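Local coordinates for protein CurF (Lyngbya majuscula, PDB 5DP2) that probably forms the cyclopropane ring of curacin A as an NADPH-dependent enoyl reductase-type cyclopropanase of the polyketide pathway, at residues A[34-45]-A[84-95]; A[19-27]-A[318-329]. All coordinates share one frame; numbering follows the deposited sequence.

Contact 1 pairs two neighbouring antiparallel strands in the GroES-like part of the enoyl reductase fold, whereas contact 2 lays an N-terminal turn and strand against helix 321-329. The two centres lie about 26 Å apart and share no secondary-structure element, though strands 25-28 and 39-48 follow each other in the chain. Both are partly buried: contact 1 along its strands, opening out at the turns, contact 2 round Leu21, Leu24 and Phe325, with Lys22 exposed. Backbone amides and carbonyls do most of the work in contact 1. In contact 2 leucine, valine and phenylalanine side chains dominate, and a single direct hydrogen bond joins the segments. Helix 321-329 also touches the bound NADP, through Leu328.

Contact 1 (A[34-45]-A[84-95]); sequences PKSTEVEVQIKA and GVGTVVAVGSDV
Glu40 and Ala90 anchor the backbone pairing of these antiparallel strands: Glu40 N donates to Ala90 O at 2.8 Å, and Glu40 O takes Val89 N together with a weaker bond from Ala90 N. Further along, Gln42 and Thr87 bond to each other through both their amides and carbonyls. Val85 O receives both Lys44 N (2.9 Å) and Ala45 N, while Val85 N returns a bond to Ala45 O. Two residues facing one, at Val89-Ala90 opposite Glu40 and at Lys44-Ala45 opposite Val85, make two classic beta bulges. Strand 39-48 belongs to the sheet of the GroES-like domain, where it also pairs with strand 116-119; strand 83-91 pairs onward with 103-107.

Past the strands the two turns meet: Gly92 N reaches Glu38 O at 2.7 Å and Asp94 N uses an in-plane lone pair of Ser36 O. Gly92 CA sits 3.1 Å from Lys35 O, with no room for a side chain. One water bridges Pro34 O and Ser93 N.

Among polar side chains, Lys44, in one of its two modelled conformers, bends at chi2 and chi4 (-67° and 71°) and brings NZ back to Thr87 OG1 at 3.0 Å. A valine in place of Thr87 would probably deprive the lysine ammonium of this acceptor. Glu40 runs extended across Val89, OE2 touching CG2, and its OE1 forms a salt bridge with Arg31.

Apolar contacts occupy both faces. Val39 CG1 meets Val88 CG1 at 3.8 Å, the two side chains crossing at about a right angle. On the face bearing Glu40 and Gln42, Val89 CG1 lies against Gln42 CB, and Pro34 CG packs on Ala90 CB at 4.0 Å.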
loop_
_atom_site.group_PDB
_atom_site.type_symbol
_atom_site.label_atom_id
_atom_site.label_comp_id
_atom_site.label_asym_id
_atom_site.label_seq_id
_atom_site.Cartn_x
_atom_site.Cartn_y
_atom_site.Cartn_z
ATOM N N PRO A 34 -8.804 -18.606 -20.059
ATOM C CA PRO A 34 -7.569 -19.004 -19.398
ATOM C C PRO A 34 -6.971 -20.250 -20.057
ATOM O O PRO A 34 -7.694 -21.205 -20.367
ATOM C CB PRO A 34 -8.028 -19.284 -17.955
ATOM C CG PRO A 34 -9.491 -19.578 -18.046
ATOM C CD PRO A 34 -9.976 -18.712 -19.171
ATOM N N LYS A 35 -5.643 -20.252 -20.188
ATOM C CA LYS A 35 -4.887 -21.432 -20.574
ATOM C C LYS A 35 -4.877 -22.418 -19.405
ATOM O O LYS A 35 -5.409 -22.121 -18.313
ATOM C CB LYS A 35 -3.478 -21.031 -21.028
ATOM C CG LYS A 35 -3.488 -20.209 -22.301
ATOM C CD LYS A 35 -2.098 -19.740 -22.633
ATOM C CE LYS A 35 -2.100 -18.878 -23.873
ATOM N NZ LYS A 35 -2.921 -17.644 -23.675
ATOM N N SER A 36 -4.265 -23.597 -19.620
ATOM C CA SER A 36 -4.493 -24.706 -18.718
ATOM C C SER A 36 -4.089 -24.476 -17.277
ATOM O O SER A 36 -4.634 -25.127 -16.393
ATOM C CB SER A 36 -3.839 -25.975 -19.258
ATOM O OG SER A 36 -2.440 -25.877 -19.233
ATOM N N THR A 37 -3.129 -23.598 -17.031
ATOM C CA THR A 37 -2.697 -23.297 -15.654
ATOM C C THR A 37 -2.987 -21.856 -15.221
ATOM O O THR A 37 -2.361 -21.359 -14.291
ATOM C CB THR A 37 -1.277 -23.721 -15.335
ATOM O OG1 THR A 37 -0.440 -22.928 -16.132
ATOM C CG2 THR A 37 -1.071 -25.205 -15.586
ATOM N N GLU A 38 -3.970 -21.223 -15.852
ATOM C CA GLU A 38 -4.378 -19.862 -15.519
ATOM C C GLU A 38 -5.745 -19.833 -14.858
ATOM O O GLU A 38 -6.506 -20.793 -14.940
ATOM C CB GLU A 38 -4.404 -19.007 -16.781
ATOM C CG GLU A 38 -3.049 -18.816 -17.441
ATOM C CD GLU A 38 -3.098 -18.001 -18.717
ATOM O OE1 GLU A 38 -4.107 -18.011 -19.442
ATOM O OE2 GLU A 38 -2.066 -17.392 -19.018
ATOM N N VAL A 39 -6.052 -18.685 -14.230
ATOM C CA VAL A 39 -7.337 -18.413 -13.604
ATOM C C VAL A 39 -7.816 -17.035 -14.073
ATOM O O VAL A 39 -7.017 -16.098 -14.119
ATOM C CB VAL A 39 -7.207 -18.397 -12.055
ATOM C CG1 VAL A 39 -8.531 -18.139 -11.374
ATOM C CG2 VAL A 39 -6.611 -19.703 -11.534
ATOM N N GLU A 40 -9.109 -16.918 -14.388
ATOM C CA GLU A 40 -9.704 -15.621 -14.757
ATOM C C GLU A 40 -10.577 -15.114 -13.600
ATOM O O GLU A 40 -11.499 -15.819 -13.141
ATOM C CB GLU A 40 -10.557 -15.723 -16.012
ATOM C CG GLU A 40 -11.018 -14.359 -16.518
ATOM C CD GLU A 40 -11.946 -14.407 -17.690
ATOM O OE1 GLU A 40 -11.845 -13.491 -18.547
ATOM O OE2 GLU A 40 -12.780 -15.337 -17.736
ATOM N N VAL A 41 -10.282 -13.887 -13.161
ATOM C CA VAL A 41 -10.988 -13.233 -12.067
ATOM C C VAL A 41 -11.746 -12.008 -12.621
ATOM O O VAL A 41 -11.159 -11.178 -13.334
ATOM C CB VAL A 41 -10.007 -12.764 -10.978
ATOM C CG1 VAL A 41 -10.756 -12.111 -9.828
ATOM C CG2 VAL A 41 -9.168 -13.938 -10.484
ATOM N N GLN A 42 -13.038 -11.917 -12.308
ATOM C CA GLN A 42 -13.811 -10.699 -12.585
ATOM C C GLN A 42 -13.617 -9.737 -11.411
ATOM O O GLN A 42 -13.966 -10.061 -10.255
ATOM C CB GLN A 42 -15.288 -11.031 -12.770
ATOM C CG GLN A 42 -16.062 -9.781 -13.183
ATOM C CD GLN A 42 -17.471 -10.039 -13.576
ATOM O OE1 GLN A 42 -17.910 -11.164 -13.645
ATOM N NE2 GLN A 42 -18.192 -8.991 -13.866
ATOM N N ILE A 43 -13.004 -8.592 -11.671
ATOM C CA ILE A 43 -12.693 -7.642 -10.623
ATOM C C ILE A 43 -13.964 -7.006 -10.093
ATOM O O ILE A 43 -14.833 -6.608 -10.860
ATOM C CB ILE A 43 -11.696 -6.564 -11.145
ATOM C CG1 ILE A 43 -10.430 -7.223 -11.664
ATOM C CG2 ILE A 43 -11.416 -5.534 -10.084
ATOM C CD1 ILE A 43 -9.649 -8.044 -10.658
ATOM N N LYS A 44 -14.057 -6.897 -8.749
ATOM C CA LYS A 44 -15.178 -6.237 -8.110
ATOM C C LYS A 44 -14.800 -4.913 -7.448
ATOM O O LYS A 44 -15.603 -3.984 -7.435
ATOM C CB LYS A 44 -15.865 -7.181 -7.120
ATOM C CG LYS A 44 -16.385 -8.486 -7.748
ATOM C CD LYS A 44 -17.533 -8.258 -8.720
ATOM C CE LYS A 44 -17.826 -9.471 -9.587
ATOM N NZ LYS A 44 -18.439 -10.568 -8.788
ATOM N N ALA A 45 -13.590 -4.808 -6.885
ATOM C CA ALA A 45 -13.161 -3.571 -6.237
ATOM C C ALA A 45 -11.654 -3.498 -6.333
ATOM O O ALA A 45 -10.952 -4.502 -6.158
ATOM C CB ALA A 45 -13.646 -3.516 -4.788
ATOM N N GLY A 84 -6.262 -5.911 -5.622
ATOM C CA GLY A 84 -7.694 -5.795 -5.754
ATOM C C GLY A 84 -8.395 -7.047 -5.313
ATOM O O GLY A 84 -7.750 -7.958 -4.752
ATOM N N VAL A 85 -9.709 -7.090 -5.534
ATOM C CA VAL A 85 -10.518 -8.233 -5.105
ATOM C C VAL A 85 -11.549 -8.549 -6.161
ATOM O O VAL A 85 -12.002 -7.661 -6.898
ATOM C CB VAL A 85 -11.239 -7.981 -3.747
ATOM C CG1 VAL A 85 -10.248 -7.750 -2.621
ATOM C CG2 VAL A 85 -12.212 -6.827 -3.852
ATOM N N GLY A 86 -11.916 -9.824 -6.259
ATOM C CA GLY A 86 -12.969 -10.192 -7.185
ATOM C C GLY A 86 -13.348 -11.642 -7.057
ATOM O O GLY A 86 -13.092 -12.297 -6.033
ATOM N N THR A 87 -14.005 -12.132 -8.103
ATOM C CA THR A 87 -14.613 -13.459 -8.105
ATOM C C THR A 87 -14.058 -14.274 -9.256
ATOM O O THR A 87 -14.000 -13.794 -10.394
ATOM C CB THR A 87 -16.135 -13.344 -8.277
ATOM O OG1 THR A 87 -16.640 -12.438 -7.277
ATOM C CG2 THR A 87 -16.831 -14.694 -8.177
ATOM N N VAL A 88 -13.631 -15.508 -8.979
ATOM C CA VAL A 88 -13.165 -16.395 -10.058
ATOM C C VAL A 88 -14.353 -16.730 -10.977
ATOM O O VAL A 88 -15.378 -17.247 -10.515
ATOM C CB VAL A 88 -12.555 -17.671 -9.451
ATOM C CG1 VAL A 88 -12.184 -18.673 -10.552
ATOM C CG2 VAL A 88 -11.332 -17.333 -8.623
ATOM N N VAL A 89 -14.192 -16.450 -12.273
ATOM C CA VAL A 89 -15.252 -16.705 -13.251
ATOM C C VAL A 89 -14.917 -17.793 -14.259
ATOM O O VAL A 89 -15.837 -18.321 -14.886
ATOM C CB VAL A 89 -15.713 -15.424 -13.967
ATOM C CG1 VAL A 89 -16.452 -14.509 -12.989
ATOM C CG2 VAL A 89 -14.564 -14.726 -14.678
ATOM N N ALA A 90 -13.647 -18.128 -14.429
ATOM C CA ALA A 90 -13.254 -19.238 -15.325
ATOM C C ALA A 90 -11.916 -19.736 -14.826
ATOM O O ALA A 90 -11.088 -18.956 -14.358
ATOM C CB ALA A 90 -13.181 -18.779 -16.783
ATOM N N VAL A 91 -11.696 -21.040 -14.955
ATOM C CA VAL A 91 -10.482 -21.652 -14.485
ATOM C C VAL A 91 -9.879 -22.502 -15.602
ATOM O O VAL A 91 -10.587 -23.250 -16.293
ATOM C CB VAL A 91 -10.769 -22.486 -13.215
ATOM C CG1 VAL A 91 -9.518 -23.095 -12.662
ATOM C CG2 VAL A 91 -11.430 -21.617 -12.130
ATOM N N GLY A 92 -8.561 -22.418 -15.758
ATOM C CA GLY A 92 -7.868 -23.265 -16.718
ATOM C C GLY A 92 -8.092 -24.740 -16.399
ATOM O O GLY A 92 -8.290 -25.149 -15.242
ATOM N N SER A 93 -8.031 -25.551 -17.447
ATOM C CA SER A 93 -8.425 -26.941 -17.364
ATOM C C SER A 93 -7.655 -27.746 -16.343
ATOM O O SER A 93 -8.216 -28.708 -15.797
ATOM C CB SER A 93 -8.228 -27.597 -18.739
ATOM O OG SER A 93 -6.882 -27.600 -19.145
ATOM N N ASP A 94 -6.391 -27.403 -16.120
ATOM C CA ASP A 94 -5.512 -28.217 -15.297
ATOM C C ASP A 94 -5.351 -27.648 -13.875
ATOM O O ASP A 94 -4.544 -28.151 -13.096
ATOM C CB ASP A 94 -4.138 -28.417 -15.959
ATOM C CG ASP A 94 -4.154 -29.212 -17.289
ATOM O OD1 ASP A 94 -5.208 -29.346 -17.959
ATOM O OD2 ASP A 94 -3.052 -29.662 -17.678
ATOM N N VAL A 95 -6.127 -26.620 -13.521
ATOM C CA VAL A 95 -6.033 -25.988 -12.209
ATOM C C VAL A 95 -7.014 -26.627 -11.263
ATOM O O VAL A 95 -8.203 -26.739 -11.570
ATOM C CB VAL A 95 -6.342 -24.489 -12.294
ATOM C CG1 VAL A 95 -6.461 -23.857 -10.902
ATOM C CG2 VAL A 95 -5.302 -23.777 -13.127
HETATM O O HOH W 1 -7.659 -24.148 -19.993
#

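Contact 2 (A[19-27]-A[318-329]); sequences GLLKNLTWM and SEDVVEAFRHLQ
Leu24 presses CD1 over one face of the Phe325 ring, 3.7 Å from its centroid and 13° off the normal, a CH-pi contact in the tightly packed part of the interface. Its CB rests against Val322 CG2. Leu21 CD1 packs further along the helix, 3.6 Å from Arg326 CG and 3.2 Å from Gln329 OE1; chi1 of -62° turns CG anti to the carbonyl carbon and points CD1 at the helix. At the other end Trp26 NE1 donates to Ser318 O at 2.9 Å. Ser318 O lies at the indole edge, near its plane, whereas the donor stands above the carbonyl plane; Val321 N reaches that oxygen from the opposite face.

The outer side is looser and more polar. There Lys22 CB only brushes Arg326 NH2, and a water links Lys22 N to that nitrogen. The guanidinium lies over Val322 CG1, and Arg326 NH1 is tied to Glu323 OE2 by a salt bridge at 2.9 Å.

Within the enoyl reductase fold, strand 25-28, backed by strand 11-14 in a two-stranded antiparallel sheet, and the 3-10 turn 21-23 pack on helix 321-329; helix 50-57 meets Leu21, Leu24 and Phe325, and strand 336-340 lies against Ala324 and Leu328.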
loop_
_atom_site.group_PDB
_atom_site.type_symbol
_atom_site.label_atom_id
_atom_site.label_comp_id
_atom_site.label_asym_id
_atom_site.label_seq_id
_atom_site.Cartn_x
_atom_site.Cartn_y
_atom_site.Cartn_z
ATOM N N GLY A 19 1.396 12.738 -17.602
ATOM C CA GLY A 19 1.347 14.124 -17.149
ATOM C C GLY A 19 0.043 14.626 -16.582
ATOM O O GLY A 19 0.054 15.610 -15.820
ATOM N N LEU A 20 -1.083 14.019 -16.959
ATOM C CA LEU A 20 -2.406 14.500 -16.517
ATOM C C LEU A 20 -3.317 13.350 -16.100
ATOM O O LEU A 20 -3.483 12.377 -16.854
ATOM C CB LEU A 20 -3.131 15.296 -17.572
ATOM C CG LEU A 20 -2.531 16.644 -17.993
ATOM C CD1 LEU A 20 -3.414 17.271 -19.038
ATOM C CD2 LEU A 20 -2.325 17.623 -16.839
ATOM N N LEU A 21 -3.954 13.477 -14.939
ATOM C CA LEU A 21 -4.921 12.477 -14.502
ATOM C C LEU A 21 -6.102 12.374 -15.465
ATOM O O LEU A 21 -6.665 11.282 -15.638
ATOM C CB LEU A 21 -5.422 12.763 -13.074
ATOM C CG LEU A 21 -4.346 12.725 -11.980
ATOM C CD1 LEU A 21 -4.977 12.952 -10.625
ATOM C CD2 LEU A 21 -3.557 11.435 -12.006
ATOM N N LYS A 22 -6.490 13.492 -16.093
ATOM C CA LYS A 22 -7.684 13.459 -16.932
ATOM C C LYS A 22 -7.511 12.566 -18.144
ATOM O O LYS A 22 -8.490 12.236 -18.815
ATOM C CB LYS A 22 -8.139 14.856 -17.348
ATOM C CG LYS A 22 -7.232 15.529 -18.359
ATOM C CD LYS A 22 -7.542 17.010 -18.561
ATOM C CE LYS A 22 -8.615 17.238 -19.602
ATOM N NZ LYS A 22 -8.857 18.702 -19.782
ATOM N N ASN A 23 -6.284 12.188 -18.478
ATOM C CA ASN A 23 -6.090 11.293 -19.614
ATOM C C ASN A 23 -6.258 9.798 -19.298
ATOM O O ASN A 23 -6.187 8.961 -20.216
ATOM C CB ASN A 23 -4.732 11.516 -20.263
ATOM C CG ASN A 23 -4.593 12.866 -20.939
ATOM O OD1 ASN A 23 -5.522 13.374 -21.578
ATOM N ND2 ASN A 23 -3.398 13.420 -20.859
ATOM N N LEU A 24 -6.540 9.448 -18.043
ATOM C CA LEU A 24 -6.928 8.065 -17.723
ATOM C C LEU A 24 -8.202 7.727 -18.509
ATOM O O LEU A 24 -9.160 8.487 -18.488
ATOM C CB LEU A 24 -7.195 7.948 -16.228
ATOM C CG LEU A 24 -5.939 7.888 -15.356
ATOM C CD1 LEU A 24 -6.261 8.254 -13.918
ATOM C CD2 LEU A 24 -5.298 6.507 -15.445
ATOM N N THR A 25 -8.193 6.562 -19.161
ATOM C CA THR A 25 -9.196 6.145 -20.122
ATOM C C THR A 25 -9.511 4.654 -19.926
ATOM O O THR A 25 -8.590 3.861 -19.818
ATOM C CB THR A 25 -8.611 6.358 -21.547
ATOM O OG1 THR A 25 -8.194 7.727 -21.716
ATOM C CG2 THR A 25 -9.601 5.961 -22.635
ATOM N N TRP A 26 -10.781 4.257 -19.989
ATOM C CA TRP A 26 -11.157 2.849 -20.032
ATOM C C TRP A 26 -11.076 2.383 -21.497
ATOM O O TRP A 26 -11.926 2.717 -22.311
ATOM C CB TRP A 26 -12.553 2.637 -19.469
ATOM C CG TRP A 26 -12.623 2.801 -17.964
ATOM C CD1 TRP A 26 -13.219 3.813 -17.259
ATOM C CD2 TRP A 26 -12.061 1.902 -16.985
ATOM N NE1 TRP A 26 -13.052 3.600 -15.909
ATOM C CE2 TRP A 26 -12.354 2.432 -15.722
ATOM C CE3 TRP A 26 -11.340 0.692 -17.064
ATOM C CZ2 TRP A 26 -11.956 1.803 -14.547
ATOM C CZ3 TRP A 26 -10.971 0.052 -15.887
ATOM C CH2 TRP A 26 -11.277 0.614 -14.644
ATOM N N MET A 27 -10.027 1.640 -21.818
ATOM C CA MET A 27 -9.807 1.179 -23.185
ATOM C C MET A 27 -10.473 -0.165 -23.420
ATOM O O MET A 27 -10.408 -1.061 -22.569
ATOM C CB MET A 27 -8.325 1.064 -23.461
ATOM C CG MET A 27 -7.648 2.421 -23.531
ATOM S SD MET A 27 -8.240 3.502 -24.845
ATOM C CE MET A 27 -7.368 2.844 -26.268
ATOM N N SER A 318 -16.478 3.099 -11.159
ATOM C CA SER A 318 -15.470 3.080 -12.201
ATOM C C SER A 318 -15.553 4.255 -13.171
ATOM O O SER A 318 -14.506 4.730 -13.638
ATOM C CB SER A 318 -15.547 1.776 -12.999
ATOM O OG SER A 318 -16.823 1.627 -13.614
ATOM N N GLU A 319 -16.759 4.742 -13.457
ATOM C CA GLU A 319 -16.865 5.880 -14.362
ATOM C C GLU A 319 -16.237 7.153 -13.794
ATOM O O GLU A 319 -15.920 8.059 -14.565
ATOM C CB GLU A 319 -18.307 6.131 -14.809
ATOM C CG GLU A 319 -19.295 6.565 -13.727
ATOM C CD GLU A 319 -20.030 5.440 -12.988
ATOM O OE1 GLU A 319 -19.581 4.268 -13.032
ATOM O OE2 GLU A 319 -21.069 5.756 -12.351
ATOM N N ASP A 320 -16.043 7.205 -12.484
ATOM C CA ASP A 320 -15.447 8.341 -11.799
ATOM C C ASP A 320 -13.998 8.080 -11.408
ATOM O O ASP A 320 -13.494 8.677 -10.456
ATOM C CB ASP A 320 -16.268 8.698 -10.558
ATOM C CG ASP A 320 -17.660 9.149 -10.892
ATOM O OD1 ASP A 320 -17.893 9.560 -12.041
ATOM O OD2 ASP A 320 -18.517 9.109 -10.001
ATOM N N VAL A 321 -13.297 7.219 -12.160
ATOM C CA VAL A 321 -11.933 6.874 -11.805
ATOM C C VAL A 321 -10.984 8.087 -11.810
ATOM O O VAL A 321 -10.079 8.134 -10.973
ATOM C CB VAL A 321 -11.415 5.723 -12.725
ATOM C CG1 VAL A 321 -11.309 6.148 -14.191
ATOM C CG2 VAL A 321 -10.111 5.155 -12.212
ATOM N N VAL A 322 -11.181 9.059 -12.696
ATOM C CA VAL A 322 -10.304 10.232 -12.667
ATOM C C VAL A 322 -10.459 10.970 -11.321
ATOM O O VAL A 322 -9.468 11.354 -10.694
ATOM C CB VAL A 322 -10.594 11.174 -13.859
ATOM C CG1 VAL A 322 -9.854 12.498 -13.704
ATOM C CG2 VAL A 322 -10.182 10.505 -15.169
ATOM N N GLU A 323 -11.703 11.179 -10.899
ATOM C CA GLU A 323 -11.951 11.817 -9.616
ATOM C C GLU A 323 -11.405 10.994 -8.437
ATOM O O GLU A 323 -10.978 11.571 -7.432
ATOM C CB GLU A 323 -13.419 12.132 -9.422
ATOM C CG GLU A 323 -13.891 13.249 -10.355
ATOM C CD GLU A 323 -13.042 14.533 -10.284
ATOM O OE1 GLU A 323 -12.655 14.989 -9.181
ATOM O OE2 GLU A 323 -12.759 15.125 -11.348
ATOM N N ALA A 324 -11.427 9.658 -8.538
ATOM C CA ALA A 324 -10.849 8.822 -7.489
ATOM C C ALA A 324 -9.337 9.089 -7.360
ATOM O O ALA A 324 -8.800 9.256 -6.272
ATOM C CB ALA A 324 -11.104 7.363 -7.805
ATOM N N PHE A 325 -8.632 9.120 -8.515
ATOM C CA PHE A 325 -7.217 9.429 -8.504
ATOM C C PHE A 325 -6.971 10.837 -7.967
ATOM O O PHE A 325 -6.032 11.062 -7.200
ATOM C CB PHE A 325 -6.576 9.287 -9.904
ATOM C CG PHE A 325 -6.111 7.883 -10.281
ATOM C CD1 PHE A 325 -6.993 6.834 -10.442
ATOM C CD2 PHE A 325 -4.772 7.637 -10.531
ATOM C CE1 PHE A 325 -6.537 5.566 -10.810
ATOM C CE2 PHE A 325 -4.305 6.383 -10.913
ATOM C CZ PHE A 325 -5.205 5.339 -11.070
ATOM N N ARG A 326 -7.820 11.796 -8.360
ATOM C CA ARG A 326 -7.659 13.178 -7.886
ATOM C C ARG A 326 -7.888 13.299 -6.392
ATOM O O ARG A 326 -7.242 14.120 -5.727
ATOM C CB ARG A 326 -8.615 14.109 -8.634
ATOM C CG ARG A 326 -8.151 14.508 -10.001
ATOM C CD ARG A 326 -9.156 15.412 -10.675
ATOM N NE ARG A 326 -8.587 15.841 -11.936
ATOM C CZ ARG A 326 -9.283 16.160 -13.019
ATOM N NH1 ARG A 326 -10.612 16.145 -12.986
ATOM N NH2 ARG A 326 -8.658 16.536 -14.138
ATOM N N HIS A 327 -8.797 12.484 -5.854
ATOM C CA HIS A 327 -9.098 12.507 -4.419
ATOM C C HIS A 327 -7.827 12.173 -3.644
ATOM O O HIS A 327 -7.524 12.759 -2.607
ATOM C CB HIS A 327 -10.243 11.540 -4.133
ATOM C CG HIS A 327 -10.859 11.676 -2.777
ATOM N ND1 HIS A 327 -11.865 12.566 -2.478
ATOM C CD2 HIS A 327 -10.653 10.950 -1.650
ATOM C CE1 HIS A 327 -12.238 12.389 -1.218
ATOM N NE2 HIS A 327 -11.503 11.426 -0.692
ATOM N N LEU A 328 -7.064 11.192 -4.153
ATOM C CA LEU A 328 -5.787 10.810 -3.538
ATOM C C LEU A 328 -4.703 11.853 -3.810
ATOM O O LEU A 328 -3.977 12.243 -2.891
ATOM C CB LEU A 328 -5.369 9.404 -4.030
ATOM C CG LEU A 328 -4.148 8.837 -3.334
ATOM C CD1 LEU A 328 -4.228 8.862 -1.814
ATOM C CD2 LEU A 328 -3.897 7.440 -3.853
ATOM N N GLN A 329 -4.624 12.357 -5.042
ATOM C CA GLN A 329 -3.637 13.394 -5.360
ATOM C C GLN A 329 -3.764 14.616 -4.450
ATOM O O GLN A 329 -2.754 15.135 -3.976
ATOM C CB GLN A 329 -3.819 13.839 -6.799
ATOM C CG GLN A 329 -2.854 14.926 -7.234
ATOM C CD GLN A 329 -3.242 15.603 -8.541
ATOM O OE1 GLN A 329 -4.414 15.586 -8.951
ATOM N NE2 GLN A 329 -2.268 16.218 -9.192
HETATM O O HOH W 2 -5.680 16.359 -14.736
#